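Enoyl-[acyl-carrier-protein] reductase [FMN] (Thermotoga maritima, PDB 5GVH) probably catalyses the NADH-dependent reduction of enoyl-acyl-carrier-protein in fatty acid synthesis, using bound flavin mononucleotide. Local coordinates at residues E210-A215 with Q279-I284. Numbering follows the deposited sequence.
Sequences EKIVKA and QSAGLI. With NA (sodium ion), chain B; FMN (flavin mononucleotide), chain C.
A sodium site joins the last part of helix 206-213 and the residues after it to the 3-10 turn 279-283 in this FMN-binding TIM-barrel protein. Five backbone carbonyls and a water bind the ion: Ile212 O, Val213 O, Ala215 O and Ala281 O each lie 2.4 Å from sodium, with Ile284 O at 2.6 Å. The 212-215 carbonyls can turn to a cation as helix gives way to loop; Ala281 O also takes the N-H of Ile284. Because the ligands are main-chain, the side chains can be apolar and close the site from one flank. Ile212 CG2 lies 4.1 Å from both Ala281 CB and Ile284 CG2. Chi1 of -64° in Ile212 and -70° in Ile284 leaves CG2 anti to the backbone N, which brings the two methyls together while the side chains run side by side. The small Ala215 and Ala281 let their backbones come close, CB to CB at 4.0 Å. Gly282 CA makes a CA-H...O contact with Ala215 O at 3.2 Å (144° at H). One residue before the sodium ligand Ala281, Ser280 faces the cofactor: its short side chain places OG 2.8 Å from phosphate oxygen O1P of FMN, to which it donates a hydrogen bond.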
loop_
_atom_site.group_PDB
_atom_site.type_symbol
_atom_site.label_atom_id
_atom_site.label_comp_id
_atom_site.label_asym_id
_atom_site.label_seq_id
_atom_site.Cartn_x
_atom_site.Cartn_y
_atom_site.Cartn_z
ATOM N N GLU A 210 -15.406 -17.970 3.032
ATOM C CA GLU A 210 -14.478 -19.039 2.728
ATOM C C GLU A 210 -13.717 -18.714 1.450
ATOM O O GLU A 210 -12.534 -19.057 1.319
ATOM C CB GLU A 210 -15.272 -20.353 2.651
ATOM C CG GLU A 210 -14.575 -21.698 3.013
ATOM C CD GLU A 210 -14.325 -22.489 1.732
ATOM O OE1 GLU A 210 -13.724 -23.610 1.731
ATOM O OE2 GLU A 210 -14.633 -21.902 0.729
ATOM N N LYS A 211 -14.387 -18.048 0.508
ATOM C CA LYS A 211 -13.700 -17.356 -0.567
ATOM C C LYS A 211 -12.688 -16.353 -0.033
ATOM O O LYS A 211 -11.710 -16.059 -0.722
ATOM C CB LYS A 211 -14.724 -16.659 -1.452
ATOM C CG LYS A 211 -15.714 -17.600 -2.082
ATOM C CD LYS A 211 -15.506 -17.699 -3.571
ATOM C CE LYS A 211 -14.304 -18.557 -3.917
ATOM N NZ LYS A 211 -14.427 -19.042 -5.323
ATOM N N ILE A 212 -12.895 -15.824 1.175
ATOM C CA ILE A 212 -11.878 -14.984 1.800
ATOM C C ILE A 212 -10.723 -15.833 2.320
ATOM O O ILE A 212 -9.552 -15.444 2.215
ATOM C CB ILE A 212 -12.499 -14.142 2.930
ATOM C CG1 ILE A 212 -13.531 -13.156 2.381
ATOM C CG2 ILE A 212 -11.416 -13.408 3.705
ATOM C CD1 ILE A 212 -14.226 -12.360 3.476
ATOM N N VAL A 213 -11.035 -16.991 2.905
ATOM C CA VAL A 213 -10.001 -17.860 3.457
ATOM C C VAL A 213 -9.036 -18.301 2.364
ATOM O O VAL A 213 -7.811 -18.213 2.524
ATOM C CB VAL A 213 -10.644 -19.065 4.170
ATOM C CG1 VAL A 213 -9.601 -20.095 4.533
ATOM C CG2 VAL A 213 -11.355 -18.613 5.426
ATOM N N LYS A 214 -9.578 -18.774 1.231
ATOM C CA LYS A 214 -8.799 -19.300 0.116
ATOM C C LYS A 214 -8.259 -18.248 -0.825
ATOM O O LYS A 214 -7.510 -18.608 -1.735
ATOM C CB LYS A 214 -9.610 -20.290 -0.716
ATOM C CG LYS A 214 -9.708 -21.646 -0.071
ATOM C CD LYS A 214 -11.048 -22.290 -0.342
ATOM C CE LYS A 214 -10.976 -23.692 0.274
ATOM N NZ LYS A 214 -12.174 -24.324 -0.076
ATOM N N ALA A 215 -8.635 -16.984 -0.664
ATOM C CA ALA A 215 -8.156 -15.956 -1.575
ATOM C C ALA A 215 -6.722 -15.590 -1.226
ATOM O O ALA A 215 -6.355 -15.495 -0.051
ATOM C CB ALA A 215 -9.048 -14.711 -1.533
ATOM N N GLN A 279 -7.223 -6.655 -0.438
ATOM C CA GLN A 279 -6.059 -7.518 -0.604
ATOM C C GLN A 279 -5.684 -8.228 0.690
ATOM O O GLN A 279 -5.007 -9.263 0.642
ATOM C CB GLN A 279 -4.870 -6.705 -1.114
ATOM C CG GLN A 279 -5.146 -6.023 -2.430
ATOM C CD GLN A 279 -3.902 -5.458 -3.079
ATOM O OE1 GLN A 279 -2.910 -5.185 -2.409
ATOM N NE2 GLN A 279 -3.942 -5.303 -4.400
ATOM N N SER A 280 -6.104 -7.697 1.844
ATOM C CA SER A 280 -5.890 -8.375 3.119
ATOM C C SER A 280 -6.460 -9.791 3.149
ATOM O O SER A 280 -6.092 -10.561 4.038
ATOM C CB SER A 280 -6.503 -7.565 4.263
ATOM O OG SER A 280 -7.882 -7.308 4.038
ATOM N N ALA A 281 -7.332 -10.153 2.203
ATOM C CA ALA A 281 -7.920 -11.492 2.213
ATOM C C ALA A 281 -6.851 -12.573 2.176
ATOM O O ALA A 281 -6.998 -13.610 2.832
ATOM C CB ALA A 281 -8.884 -11.658 1.037
ATOM N N GLY A 282 -5.768 -12.344 1.429
ATOM C CA GLY A 282 -4.641 -13.264 1.399
ATOM C C GLY A 282 -3.828 -13.312 2.674
ATOM O O GLY A 282 -2.895 -14.112 2.759
ATOM N N LEU A 283 -4.136 -12.469 3.650
ATOM C CA LEU A 283 -3.561 -12.580 4.981
ATOM C C LEU A 283 -4.460 -13.344 5.943
ATOM O O LEU A 283 -4.071 -13.561 7.092
ATOM C CB LEU A 283 -3.261 -11.189 5.550
ATOM C CG LEU A 283 -2.640 -10.162 4.597
ATOM C CD1 LEU A 283 -2.578 -8.807 5.283
ATOM C CD2 LEU A 283 -1.236 -10.583 4.095
ATOM N N ILE A 284 -5.642 -13.765 5.500
ATOM C CA ILE A 284 -6.633 -14.408 6.351
ATOM C C ILE A 284 -6.731 -15.878 5.950
ATOM O O ILE A 284 -6.958 -16.200 4.775
ATOM C CB ILE A 284 -7.991 -13.695 6.253
ATOM C CG1 ILE A 284 -7.901 -12.325 6.936
ATOM C CG2 ILE A 284 -9.094 -14.535 6.873
ATOM C CD1 ILE A 284 -8.810 -11.283 6.339
HETATM NA NA NA B . -7.187 -15.954 2.173
HETATM N N1 FMN C . -16.940 1.419 3.543
HETATM C C2 FMN C . -17.878 2.439 3.609
HETATM O O2 FMN C . -17.570 3.594 3.907
HETATM N N3 FMN C . -19.190 2.167 3.334
HETATM C C4 FMN C . -19.591 0.896 3.000
HETATM O O4 FMN C . -20.780 0.694 2.752
HETATM C C4A FMN C . -18.656 -0.130 2.932
HETATM N N5 FMN C . -19.058 -1.407 2.595
HETATM C C5A FMN C . -18.134 -2.433 2.551
HETATM C C6 FMN C . -18.562 -3.715 2.225
HETATM C C7 FMN C . -17.657 -4.761 2.173
HETATM C C7M FMN C . -18.144 -6.135 1.811
HETATM C C8 FMN C . -16.307 -4.526 2.448
HETATM C C8M FMN C . -15.315 -5.654 2.380
HETATM C C9 FMN C . -15.875 -3.240 2.775
HETATM C C9A FMN C . -16.789 -2.183 2.830
HETATM N N10 FMN C . -16.383 -0.893 3.164
HETATM C C10 FMN C . -17.316 0.132 3.208
HETATM C "C1'" FMN C . -14.938 -0.613 3.477
HETATM C "C2'" FMN C . -14.665 -0.936 4.944
HETATM O "O2'" FMN C . -15.367 -0.027 5.759
HETATM C "C3'" FMN C . -13.189 -0.821 5.303
HETATM O "O3'" FMN C . -12.827 0.542 5.267
HETATM C "C4'" FMN C . -12.305 -1.666 4.394
HETATM O "O4'" FMN C . -12.822 -2.975 4.381
HETATM C "C5'" FMN C . -10.877 -1.760 4.920
HETATM O "O5'" FMN C . -10.124 -2.651 4.115
HETATM P P FMN C . -9.825 -4.193 4.520
HETATM O O1P FMN C . -8.490 -4.586 3.909
HETATM O O2P FMN C . -9.785 -4.391 6.016
HETATM O O3P FMN C . -10.885 -5.067 3.891
HETATM O O HOH W 1 -4.835 -16.514 2.974
#